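Local atomic coordinates of Cif-like 1 (Burkholderia cenocepacia, PDB entry 7JQY), a protein that probably hydrolyses epoxides, as a Cif-like enzyme of the alpha/beta hydrolase fold that assembles into an octamer. Residues M13-G17 / A202-D207; M145-P149 / H284-D288; P149-I155 / D265-L270; A254-G260 / V278-H284. The protein carries 1 engineered substitution. All blocks are in the same frame, centred on the assembly; numbering follows the deposited sequence.

Contact 1: residues M13-G17 / A202-D207; sequences MPAPG and ALSNDD
Pro14 lays its ring against the chain that leads into helix 205-215: its CG comes within 3.5 Å of Ala202 O, and its CB sits 4.0 Å from Ser204 N. Arg28 of a neighbouring subunit packs on both Pro14 and Ala202 and hydrogen-bonds through NH1 to Leu203 O, which places this end of the contact at a subunit interface. Two residues on, the ring of Pro16 turns back to the same chain, with its CB 3.3 Å from Ser204 OG and 4.1 Å from Asp206 CB. Ser204 is the N-cap of helix 205-215, and its OG accepts from Asp206 N at 3.1 Å. A chi1 of 160° swings this hydroxyl away from its own backbone N, to where Pro16 CB lies beside the capping bond. The helix belongs to the insertion between strands 140-146 and 250-255, where epoxide hydrolases of this fold carry their cap, so the N-terminal arm probably runs over the cap's surface here. Gly17 supplies the polar grip. Its N-H points at Asp207 OD1 (N to OD1 2.9 Å, 162° at the hydrogen), meeting it on the syn side and 20° out of the carboxylate plane. Tyr62 OH is a second partner of that oxygen. A water donates to both Gly17 O, at 3.0 Å, and Asp207 OD2, at 2.7 Å, and Arg65 forms a weak, long ion pair with OD2.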
loop_
_atom_site.group_PDB
_atom_site.type_symbol
_atom_site.label_atom_id
_atom_site.label_comp_id
_atom_site.label_asym_id
_atom_site.label_seq_id
_atom_site.Cartn_x
_atom_site.Cartn_y
_atom_site.Cartn_z
ATOM N N MET B 13 -12.694 -18.850 29.594
ATOM C CA MET B 13 -12.447 -18.018 28.460
ATOM C C MET B 13 -12.524 -18.856 27.205
ATOM O O MET B 13 -12.372 -20.025 27.265
ATOM C CB MET B 13 -11.083 -17.393 28.584
ATOM C CG MET B 13 -10.887 -16.568 29.832
ATOM S SD MET B 13 -11.643 -14.970 29.859
ATOM C CE MET B 13 -10.527 -14.034 28.906
ATOM N N PRO B 14 -12.750 -18.233 26.060
ATOM C CA PRO B 14 -12.857 -19.004 24.813
ATOM C C PRO B 14 -11.580 -19.783 24.499
ATOM O O PRO B 14 -10.464 -19.285 24.676
ATOM C CB PRO B 14 -13.131 -17.930 23.754
ATOM C CG PRO B 14 -13.742 -16.779 24.534
ATOM C CD PRO B 14 -13.042 -16.799 25.859
ATOM N N ALA B 15 -11.762 -21.031 24.062
ATOM C CA ALA B 15 -10.676 -21.933 23.679
ATOM C C ALA B 15 -10.659 -22.120 22.165
ATOM O O ALA B 15 -11.504 -22.849 21.626
ATOM C CB ALA B 15 -10.838 -23.283 24.379
ATOM N N PRO B 16 -9.728 -21.505 21.438
ATOM C CA PRO B 16 -9.746 -21.595 19.971
ATOM C C PRO B 16 -9.247 -22.938 19.450
ATOM O O PRO B 16 -8.572 -23.699 20.143
ATOM C CB PRO B 16 -8.800 -20.468 19.535
ATOM C CG PRO B 16 -7.836 -20.322 20.680
ATOM C CD PRO B 16 -8.653 -20.620 21.932
ATOM N N GLY B 17 -9.608 -23.216 18.195
ATOM C CA GLY B 17 -9.070 -24.342 17.448
ATOM C C GLY B 17 -9.986 -25.555 17.432
ATOM O O GLY B 17 -11.094 -25.567 17.979
ATOM N N ALA B 202 -19.083 -14.998 23.468
ATOM C CA ALA B 202 -17.788 -14.501 23.026
ATOM C C ALA B 202 -17.000 -15.607 22.327
ATOM O O ALA B 202 -16.835 -16.705 22.868
ATOM C CB ALA B 202 -16.993 -13.955 24.209
ATOM N N LEU B 203 -16.517 -15.314 21.121
ATOM C CA LEU B 203 -15.704 -16.241 20.351
ATOM C C LEU B 203 -14.266 -15.743 20.251
ATOM O O LEU B 203 -13.968 -14.563 20.460
ATOM C CB LEU B 203 -16.285 -16.432 18.949
ATOM C CG LEU B 203 -17.790 -16.700 18.981
ATOM C CD1 LEU B 203 -18.396 -16.460 17.612
ATOM C CD2 LEU B 203 -18.032 -18.123 19.449
ATOM N N SER B 204 -13.368 -16.659 19.921
ATOM C CA SER B 204 -11.964 -16.302 19.803
ATOM C C SER B 204 -11.718 -15.751 18.411
ATOM O O SER B 204 -12.271 -16.256 17.429
ATOM C CB SER B 204 -11.068 -17.512 20.057
ATOM O OG SER B 204 -9.773 -17.312 19.507
ATOM N N ASN B 205 -10.920 -14.681 18.343
ATOM C CA ASN B 205 -10.569 -14.097 17.056
ATOM C C ASN B 205 -9.877 -15.111 16.158
ATOM O O ASN B 205 -10.052 -15.078 14.934
ATOM C CB ASN B 205 -9.642 -12.897 17.245
ATOM C CG ASN B 205 -10.338 -11.701 17.836
ATOM O OD1 ASN B 205 -11.565 -11.584 17.792
ATOM N ND2 ASN B 205 -9.551 -10.785 18.383
ATOM N N ASP B 206 -9.075 -16.004 16.739
ATOM C CA ASP B 206 -8.359 -16.969 15.917
ATOM C C ASP B 206 -9.317 -17.893 15.183
ATOM O O ASP B 206 -9.040 -18.287 14.050
ATOM C CB ASP B 206 -7.397 -17.796 16.768
ATOM C CG ASP B 206 -6.348 -16.950 17.461
ATOM O OD1 ASP B 206 -6.195 -15.756 17.107
ATOM O OD2 ASP B 206 -5.692 -17.484 18.376
ATOM N N ASP B 207 -10.468 -18.207 15.786
ATOM C CA ASP B 207 -11.428 -19.080 15.113
ATOM C C ASP B 207 -12.097 -18.359 13.946
ATOM O O ASP B 207 -12.215 -18.913 12.850
ATOM C CB ASP B 207 -12.490 -19.560 16.104
ATOM C CG ASP B 207 -12.044 -20.752 16.915
ATOM O OD1 ASP B 207 -11.205 -21.550 16.423
ATOM O OD2 ASP B 207 -12.553 -20.891 18.046
HETATM O O HOH W 1 -13.138 -23.443 18.581
#

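Contact 2: residues M145-P149 / H284-D288; sequences MLDVP and HWLPD
Asp147 and Leu286 meet where strand 140-146 ends and helix 286-289 begins. The carboxylate of Asp147 lies against the start of the helix: OD2 takes a weak hydrogen bond from Leu286 N at 3.3 Å (155° at the hydrogen), and OD1 lies 3.4 Å from Leu286 CB. His284 O comes 3.1 Å from Asp147 CG, so a carbonyl and a carboxylate, both acceptors, are brought together. Val148 CG2 approaches the His284 ring obliquely, 3.5 Å from CE1; with CG1 anti to the backbone N (chi1 178°), CG2 is left beside that N. Leu146 CD1 and Pro287 CG make a looser apolar contact at 4.4 Å. In the next shell, Asp147 is the middle residue of a gamma turn in which Val148 N bonds Leu146 O at 2.8 Å. The His284 ring is steadied from two directions: CD2 rests 3.8 Å above the Trp285 ring, offset toward its rim, while ND1 pairs with Ser258 OG. Trp285 NE1 is in turn held by Tyr195 O. Val148 also touches residues of the probable nucleophile elbow, which puts this buried contact beside the probable active site of the alpha/beta hydrolase fold. Arg122 resolves the crowding of acceptors, with NE forming a salt bridge to Asp147 OD2 and NH2 bonding His284 O. The Asp147 carboxylate therefore engages Arg122 and the helix start, and makes no direct contact with the imidazole nitrogens.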
loop_
_atom_site.group_PDB
_atom_site.type_symbol
_atom_site.label_atom_id
_atom_site.label_comp_id
_atom_site.label_asym_id
_atom_site.label_seq_id
_atom_site.Cartn_x
_atom_site.Cartn_y
_atom_site.Cartn_z
ATOM N N MET B 145 -32.733 -27.543 10.408
ATOM C CA MET B 145 -32.625 -26.205 9.835
ATOM C C MET B 145 -32.214 -25.216 10.920
ATOM O O MET B 145 -32.938 -25.039 11.907
ATOM C CB MET B 145 -33.956 -25.799 9.198
ATOM C CG MET B 145 -34.402 -26.761 8.088
ATOM S SD MET B 145 -35.928 -26.251 7.273
ATOM C CE MET B 145 -35.256 -25.411 5.843
ATOM N N LEU B 146 -31.082 -24.536 10.717
ATOM C CA LEU B 146 -30.470 -23.716 11.759
ATOM C C LEU B 146 -30.395 -22.249 11.354
ATOM O O LEU B 146 -30.001 -21.925 10.227
ATOM C CB LEU B 146 -29.053 -24.199 12.093
ATOM C CG LEU B 146 -28.748 -25.665 12.412
ATOM C CD1 LEU B 146 -27.322 -25.777 12.963
ATOM C CD2 LEU B 146 -29.744 -26.253 13.386
ATOM N N ASP B 147 -30.774 -21.378 12.289
ATOM C CA ASP B 147 -30.325 -19.988 12.378
ATOM C C ASP B 147 -30.952 -18.998 11.399
ATOM O O ASP B 147 -31.189 -17.843 11.773
ATOM C CB ASP B 147 -28.794 -19.942 12.242
ATOM C CG ASP B 147 -28.096 -20.649 13.390
ATOM O OD1 ASP B 147 -28.629 -20.606 14.514
ATOM O OD2 ASP B 147 -27.024 -21.264 13.178
ATOM N N VAL B 148 -31.195 -19.403 10.157
ATOM C CA VAL B 148 -31.564 -18.454 9.104
ATOM C C VAL B 148 -32.828 -18.919 8.386
ATOM O O VAL B 148 -32.990 -20.127 8.145
ATOM C CB VAL B 148 -30.398 -18.283 8.108
ATOM C CG1 VAL B 148 -30.758 -17.342 6.955
ATOM C CG2 VAL B 148 -29.159 -17.784 8.829
ATOM N N PRO B 149 -33.753 -18.021 8.044
ATOM C CA PRO B 149 -34.882 -18.409 7.189
ATOM C C PRO B 149 -34.465 -18.546 5.733
ATOM O O PRO B 149 -33.531 -17.891 5.266
ATOM C CB PRO B 149 -35.860 -17.244 7.355
ATOM C CG PRO B 149 -34.951 -16.063 7.633
ATOM C CD PRO B 149 -33.844 -16.615 8.489
ATOM N N HIS B 284 -26.350 -15.732 16.611
ATOM C CA HIS B 284 -26.653 -16.171 15.258
ATOM C C HIS B 284 -25.885 -17.420 14.847
ATOM O O HIS B 284 -26.330 -18.121 13.933
ATOM C CB HIS B 284 -26.347 -15.028 14.288
ATOM C CG HIS B 284 -26.821 -15.259 12.888
ATOM N ND1 HIS B 284 -28.152 -15.207 12.532
ATOM C CD2 HIS B 284 -26.136 -15.519 11.749
ATOM C CE1 HIS B 284 -28.268 -15.430 11.234
ATOM N NE2 HIS B 284 -27.059 -15.629 10.736
ATOM N N TRP B 285 -24.763 -17.726 15.500
ATOM C CA TRP B 285 -23.835 -18.768 15.037
ATOM C C TRP B 285 -23.919 -19.984 15.954
ATOM O O TRP B 285 -23.041 -20.222 16.781
ATOM C CB TRP B 285 -22.394 -18.226 14.978
ATOM C CG TRP B 285 -22.284 -16.841 14.402
ATOM C CD1 TRP B 285 -22.100 -15.672 15.096
ATOM C CD2 TRP B 285 -22.334 -16.484 13.015
ATOM N NE1 TRP B 285 -22.031 -14.616 14.221
ATOM C CE2 TRP B 285 -22.173 -15.085 12.939
ATOM C CE3 TRP B 285 -22.496 -17.211 11.828
ATOM C CZ2 TRP B 285 -22.184 -14.392 11.722
ATOM C CZ3 TRP B 285 -22.504 -16.524 10.619
ATOM C CH2 TRP B 285 -22.354 -15.125 10.578
ATOM N N LEU B 286 -24.961 -20.788 15.760
ATOM C CA LEU B 286 -25.206 -21.910 16.663
ATOM C C LEU B 286 -24.028 -22.867 16.774
ATOM O O LEU B 286 -23.648 -23.200 17.910
ATOM C CB LEU B 286 -26.491 -22.639 16.248
ATOM C CG LEU B 286 -27.598 -22.600 17.305
ATOM C CD1 LEU B 286 -28.784 -23.439 16.855
ATOM C CD2 LEU B 286 -27.081 -23.070 18.664
ATOM N N PRO B 287 -23.417 -23.352 15.681
ATOM C CA PRO B 287 -22.272 -24.269 15.844
ATOM C C PRO B 287 -21.077 -23.641 16.546
ATOM O O PRO B 287 -20.328 -24.357 17.222
ATOM C CB PRO B 287 -21.935 -24.676 14.401
ATOM C CG PRO B 287 -23.185 -24.434 13.631
ATOM C CD PRO B 287 -23.797 -23.211 14.263
ATOM N N ASP B 288 -20.846 -22.336 16.386
ATOM C CA ASP B 288 -19.739 -21.692 17.092
ATOM C C ASP B 288 -20.087 -21.394 18.543
ATOM O O ASP B 288 -19.240 -21.552 19.432
ATOM C CB ASP B 288 -19.337 -20.390 16.395
ATOM C CG ASP B 288 -18.719 -20.623 15.034
ATOM O OD1 ASP B 288 -17.554 -21.088 14.974
ATOM O OD2 ASP B 288 -19.399 -20.339 14.027
#

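Contact 3: residues P149-I155 / D265-L270; sequences PVPGTRI and DMAREL
Glu269 reaches across to Arg154 and supplies an acceptor for the first turn of helix 154-161, whose N-cap is Thr153. The contact joins the start of the inserted helical region to helix 262-268 and the residues after it in the alpha/beta core. The glutamate chain runs extended beyond CG, and OE2 uses its syn lone pair to accept from Arg154 N at 3.0 Å and 159°; OE1 adds a weak bond to the same N-H. The charged ends stay apart: Arg154 brings its CG, not its guanidinium, to Glu269 OE1, at 3.3 Å. Thr153 has a chi1 of 64°, which sets OG1 between its backbone N and carbonyl carbon. From there OG1 donates to Val150 O at 3.0 Å, bridging the two ends of the type II turn Val150-Thr153, and accepts from Trp156 N as the helix cap. The N-H of Val150 finds a softer acceptor in Met266 SD, a weak bond of 3.7 Å; the methionine chain, bent at chi2 (-88°), brings SD to this N-H. Met266 CG also packs on Pro149 CB, just before the turn, at 3.6 Å, and Met266 CB meets Ile155 CG1 where the two side chains cross at about a right angle. Leu270 meets Val150 tip to tip, and Leu270 CD2 reaches Thr153 CG2 at 3.6 Å.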
loop_
_atom_site.group_PDB
_atom_site.type_symbol
_atom_site.label_atom_id
_atom_site.label_comp_id
_atom_site.label_asym_id
_atom_site.label_seq_id
_atom_site.Cartn_x
_atom_site.Cartn_y
_atom_site.Cartn_z
ATOM N N PRO B 149 -33.753 -18.021 8.044
ATOM C CA PRO B 149 -34.882 -18.409 7.189
ATOM C C PRO B 149 -34.465 -18.546 5.733
ATOM O O PRO B 149 -33.531 -17.891 5.266
ATOM C CB PRO B 149 -35.860 -17.244 7.355
ATOM C CG PRO B 149 -34.951 -16.063 7.633
ATOM C CD PRO B 149 -33.844 -16.615 8.489
ATOM N N VAL B 150 -35.198 -19.381 4.998
ATOM C CA VAL B 150 -34.869 -19.618 3.592
ATOM C C VAL B 150 -35.724 -18.705 2.724
ATOM O O VAL B 150 -36.795 -18.259 3.162
ATOM C CB VAL B 150 -35.036 -21.097 3.194
ATOM C CG1 VAL B 150 -34.322 -22.005 4.180
ATOM C CG2 VAL B 150 -36.492 -21.478 3.062
ATOM N N PRO B 151 -35.282 -18.366 1.516
ATOM C CA PRO B 151 -36.100 -17.517 0.646
ATOM C C PRO B 151 -37.455 -18.149 0.342
ATOM O O PRO B 151 -37.611 -19.372 0.327
ATOM C CB PRO B 151 -35.255 -17.383 -0.624
ATOM C CG PRO B 151 -33.838 -17.672 -0.176
ATOM C CD PRO B 151 -33.960 -18.671 0.930
ATOM N N GLY B 152 -38.444 -17.285 0.102
ATOM C CA GLY B 152 -39.794 -17.690 -0.200
ATOM C C GLY B 152 -40.724 -17.705 0.996
ATOM O O GLY B 152 -41.940 -17.566 0.820
ATOM N N THR B 153 -40.189 -17.868 2.203
ATOM C CA THR B 153 -41.047 -17.866 3.372
ATOM C C THR B 153 -41.449 -16.433 3.721
ATOM O O THR B 153 -40.824 -15.466 3.285
ATOM C CB THR B 153 -40.343 -18.538 4.559
ATOM O OG1 THR B 153 -39.178 -17.787 4.933
ATOM C CG2 THR B 153 -39.938 -19.952 4.189
ATOM N N ARG B 154 -42.496 -16.296 4.542
ATOM C CA ARG B 154 -42.901 -14.941 4.903
ATOM C C ARG B 154 -41.958 -14.352 5.937
ATOM O O ARG B 154 -41.738 -13.137 5.941
ATOM C CB ARG B 154 -44.350 -14.894 5.391
ATOM C CG ARG B 154 -44.799 -16.027 6.283
ATOM C CD ARG B 154 -46.308 -16.190 6.172
ATOM N NE ARG B 154 -46.915 -16.582 7.438
ATOM C CZ ARG B 154 -47.325 -15.721 8.365
ATOM N NH1 ARG B 154 -47.873 -16.166 9.489
ATOM N NH2 ARG B 154 -47.183 -14.415 8.172
ATOM N N ILE B 155 -41.312 -15.196 6.742
ATOM C CA ILE B 155 -40.247 -14.696 7.605
ATOM C C ILE B 155 -39.155 -14.065 6.756
ATOM O O ILE B 155 -38.615 -13.005 7.096
ATOM C CB ILE B 155 -39.684 -15.833 8.479
ATOM C CG1 ILE B 155 -40.797 -16.511 9.275
ATOM C CG2 ILE B 155 -38.597 -15.313 9.403
ATOM C CD1 ILE B 155 -41.374 -15.647 10.404
ATOM N N ASP B 265 -41.215 -20.930 13.134
ATOM C CA ASP B 265 -42.298 -20.475 12.260
ATOM C C ASP B 265 -41.945 -20.648 10.788
ATOM O O ASP B 265 -42.779 -21.080 9.983
ATOM C CB ASP B 265 -42.615 -19.008 12.540
ATOM C CG ASP B 265 -42.879 -18.742 14.007
ATOM O OD1 ASP B 265 -42.706 -17.585 14.450
ATOM O OD2 ASP B 265 -43.237 -19.699 14.727
ATOM N N MET B 266 -40.711 -20.296 10.415
ATOM C CA MET B 266 -40.295 -20.398 9.021
ATOM C C MET B 266 -40.374 -21.835 8.534
ATOM O O MET B 266 -40.823 -22.096 7.412
ATOM C CB MET B 266 -38.874 -19.850 8.876
ATOM C CG MET B 266 -38.325 -19.875 7.478
ATOM S SD MET B 266 -37.492 -21.409 7.050
ATOM C CE MET B 266 -36.486 -21.736 8.490
ATOM N N ALA B 267 -39.961 -22.785 9.374
ATOM C CA ALA B 267 -39.945 -24.184 8.966
ATOM C C ALA B 267 -41.351 -24.737 8.786
ATOM O O ALA B 267 -41.558 -25.643 7.968
ATOM C CB ALA B 267 -39.182 -25.023 9.990
ATOM N N ARG B 268 -42.326 -24.214 9.539
ATOM C CA ARG B 268 -43.679 -24.747 9.451
ATOM C C ARG B 268 -44.372 -24.356 8.160
ATOM O O ARG B 268 -45.369 -24.988 7.799
ATOM C CB ARG B 268 -44.512 -24.278 10.639
ATOM C CG ARG B 268 -44.166 -24.960 11.935
ATOM C CD ARG B 268 -45.192 -24.616 12.977
ATOM N NE ARG B 268 -44.930 -25.280 14.245
ATOM C CZ ARG B 268 -44.832 -24.638 15.402
ATOM N NH1 ARG B 268 -44.975 -23.315 15.443
ATOM N NH2 ARG B 268 -44.592 -25.320 16.516
ATOM N N GLU B 269 -43.858 -23.359 7.439
ATOM C CA GLU B 269 -44.363 -23.102 6.098
ATOM C C GLU B 269 -43.802 -24.071 5.070
ATOM O O GLU B 269 -44.340 -24.139 3.957
ATOM C CB GLU B 269 -44.031 -21.679 5.635
ATOM C CG GLU B 269 -43.850 -20.653 6.726
ATOM C CD GLU B 269 -43.411 -19.308 6.166
ATOM O OE1 GLU B 269 -42.724 -18.548 6.889
ATOM O OE2 GLU B 269 -43.743 -19.018 4.995
ATOM N N LEU B 270 -42.771 -24.848 5.425
ATOM C CA LEU B 270 -42.071 -25.691 4.464
ATOM C C LEU B 270 -42.329 -27.173 4.640
ATOM O O LEU B 270 -42.151 -27.931 3.684
ATOM C CB LEU B 270 -40.552 -25.486 4.576
ATOM C CG LEU B 270 -39.958 -24.088 4.702
ATOM C CD1 LEU B 270 -38.554 -24.170 5.241
ATOM C CD2 LEU B 270 -39.932 -23.438 3.363
#

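Contact 4: residues A254-G260 / V278-H284; sequences AGDKSNG and VAPNTGH
Asp256 turns its carboxylate onto the backbone of Asn281 and Thr282, just past the paired ends of strands 250-255 and 274-279, the two parallel strands of a beta-alpha-beta unit. A chi1 of 62° brings CG back over its own main chain, and the two oxygens then divide the work: OD1 accepts from Thr282 N at 3.0 Å on its syn side, whereas Asn281 N approaches OD2 from above the carboxylate plane. The two methyls of Val278 meet different parts of the loop, CG1 at Asp256 CB and CG2 at Gly260 C, each 3.6 Å away. Farther out, Lys257 and Asn281 run side by side in the same direction, and a water accepts from Lys257 NZ and, weakly, from Asn281 ND2. At the other end, Ser258 OG stands at the edge of the His284 ring and in its plane, 3.1 Å from ND1; either group could be the donor. The serine's chi1 of 167° carries OG to that edge. Backbone bonds tie the two segments together. Ala279 N donates to Ala254 O, and Asp256 N to Ala279 O at 2.9 Å. Lys257 N, from within the type I turn Gly255-Ser258, donates across to Thr282 O. Gly255 CA lies 3.3 Å from Thr282 O in a CA-H...O contact that its lack of a side chain allows, and a water 2.7 Å from Gly255 N donates to Gly283 O.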
loop_
_atom_site.group_PDB
_atom_site.type_symbol
_atom_site.label_atom_id
_atom_site.label_comp_id
_atom_site.label_asym_id
_atom_site.label_seq_id
_atom_site.Cartn_x
_atom_site.Cartn_y
_atom_site.Cartn_z
ATOM N N ALA B 254 -32.535 -22.132 16.592
ATOM C CA ALA B 254 -31.929 -20.807 16.494
ATOM C C ALA B 254 -31.693 -20.261 17.895
ATOM O O ALA B 254 -32.253 -20.754 18.876
ATOM C CB ALA B 254 -32.796 -19.846 15.673
ATOM N N GLY B 255 -30.819 -19.259 17.983
ATOM C CA GLY B 255 -30.518 -18.661 19.271
ATOM C C GLY B 255 -31.552 -17.623 19.675
ATOM O O GLY B 255 -32.135 -16.932 18.840
ATOM N N ASP B 256 -31.767 -17.495 20.988
ATOM C CA ASP B 256 -32.772 -16.552 21.464
ATOM C C ASP B 256 -32.359 -15.108 21.229
ATOM O O ASP B 256 -33.221 -14.222 21.237
ATOM C CB ASP B 256 -33.074 -16.764 22.954
ATOM C CG ASP B 256 -31.863 -16.539 23.842
ATOM O OD1 ASP B 256 -30.737 -16.420 23.313
ATOM O OD2 ASP B 256 -32.042 -16.465 25.078
ATOM N N LYS B 257 -31.068 -14.840 21.041
ATOM C CA LYS B 257 -30.610 -13.478 20.810
ATOM C C LYS B 257 -30.523 -13.132 19.335
ATOM O O LYS B 257 -30.093 -12.024 18.998
ATOM C CB LYS B 257 -29.246 -13.254 21.467
ATOM C CG LYS B 257 -29.204 -13.556 22.943
ATOM C CD LYS B 257 -30.023 -12.543 23.730
ATOM C CE LYS B 257 -29.820 -12.719 25.224
ATOM N NZ LYS B 257 -30.813 -11.949 26.009
ATOM N N SER B 258 -30.990 -14.018 18.457
ATOM C CA SER B 258 -31.008 -13.714 17.034
ATOM C C SER B 258 -32.391 -14.058 16.481
ATOM O O SER B 258 -33.379 -13.423 16.878
ATOM C CB SER B 258 -29.853 -14.477 16.353
ATOM O OG SER B 258 -29.934 -14.511 14.941
ATOM N N ASN B 259 -32.515 -15.082 15.629
ATOM C CA ASN B 259 -33.825 -15.329 15.020
ATOM C C ASN B 259 -34.770 -16.098 15.941
ATOM O O ASN B 259 -35.990 -15.965 15.812
ATOM C CB ASN B 259 -33.674 -16.095 13.704
ATOM C CG ASN B 259 -33.386 -15.174 12.538
ATOM O OD1 ASN B 259 -33.809 -14.016 12.536
ATOM N ND2 ASN B 259 -32.645 -15.674 11.549
ATOM N N GLY B 260 -34.229 -16.910 16.847
ATOM C CA GLY B 260 -35.045 -17.555 17.861
ATOM C C GLY B 260 -36.171 -18.382 17.271
ATOM O O GLY B 260 -35.962 -19.269 16.426
ATOM N N VAL B 278 -35.293 -23.323 20.962
ATOM C CA VAL B 278 -34.550 -22.073 20.906
ATOM C C VAL B 278 -33.403 -22.176 21.894
ATOM O O VAL B 278 -33.621 -22.487 23.071
ATOM C CB VAL B 278 -35.436 -20.857 21.232
ATOM C CG1 VAL B 278 -34.565 -19.651 21.521
ATOM C CG2 VAL B 278 -36.406 -20.570 20.094
ATOM N N ALA B 279 -32.187 -21.915 21.416
ATOM C CA ALA B 279 -31.008 -22.038 22.262
ATOM C C ALA B 279 -30.927 -20.844 23.205
ATOM O O ALA B 279 -30.963 -19.696 22.745
ATOM C CB ALA B 279 -29.737 -22.122 21.413
ATOM N N PRO B 280 -30.783 -21.067 24.512
ATOM C CA PRO B 280 -30.732 -19.938 25.447
ATOM C C PRO B 280 -29.391 -19.225 25.375
ATOM O O PRO B 280 -28.351 -19.845 25.137
ATOM C CB PRO B 280 -30.940 -20.589 26.822
ATOM C CG PRO B 280 -30.819 -22.070 26.623
ATOM C CD PRO B 280 -30.533 -22.356 25.178
ATOM N N ASN B 281 -29.448 -17.901 25.537
ATOM C CA ASN B 281 -28.279 -17.015 25.557
ATOM C C ASN B 281 -27.317 -17.307 24.403
ATOM O O ASN B 281 -26.100 -17.379 24.583
ATOM C CB ASN B 281 -27.559 -17.113 26.900
ATOM C CG ASN B 281 -28.366 -16.500 28.041
ATOM O OD1 ASN B 281 -28.649 -17.164 29.035
ATOM N ND2 ASN B 281 -28.734 -15.230 27.899
ATOM N N THR B 282 -27.868 -17.394 23.192
ATOM C CA THR B 282 -27.116 -17.792 22.007
ATOM C C THR B 282 -27.425 -16.839 20.867
ATOM O O THR B 282 -28.574 -16.419 20.691
ATOM C CB THR B 282 -27.462 -19.223 21.580
ATOM O OG1 THR B 282 -27.157 -20.130 22.647
ATOM C CG2 THR B 282 -26.681 -19.631 20.333
ATOM N N GLY B 283 -26.389 -16.466 20.117
ATOM C CA GLY B 283 -26.610 -15.578 18.996
ATOM C C GLY B 283 -26.878 -16.296 17.694
ATOM O O GLY B 283 -27.463 -17.380 17.670
ATOM N N HIS B 284 -26.350 -15.732 16.611
ATOM C CA HIS B 284 -26.653 -16.171 15.258
ATOM C C HIS B 284 -25.885 -17.420 14.847
ATOM O O HIS B 284 -26.330 -18.121 13.933
ATOM C CB HIS B 284 -26.347 -15.028 14.288
ATOM C CG HIS B 284 -26.821 -15.259 12.888
ATOM N ND1 HIS B 284 -28.152 -15.207 12.532
ATOM C CD2 HIS B 284 -26.136 -15.519 11.749
ATOM C CE1 HIS B 284 -28.268 -15.430 11.234
ATOM N NE2 HIS B 284 -27.059 -15.629 10.736
HETATM O O HOH W 2 -29.101 -18.608 15.987
HETATM O O HOH W 3 -29.453 -12.760 28.680
#

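In the fold
Contacts 2 and 4 are neighbours, their centres about 8 Å apart and His284 common to both; Asn259 ND2 of contact 4 probably bonds Asp147 O of contact 2 at 2.6 Å. Both lie near the probable nucleophile elbow, where Ser123 is probably the engineered residue, in place of an aspartate, so they border the likely active site. Contact 3 shares Pro149 with contact 2, centre to centre about 14 Å, and the two pack through Met145 CE and Leu270 CD1. Contact 1 lies farther out, its centre about 32 Å from that of contact 3 across the chain's centre, yet it reaches contact 2 through Leu203 CD2, 3.6 Å from Asp288 O.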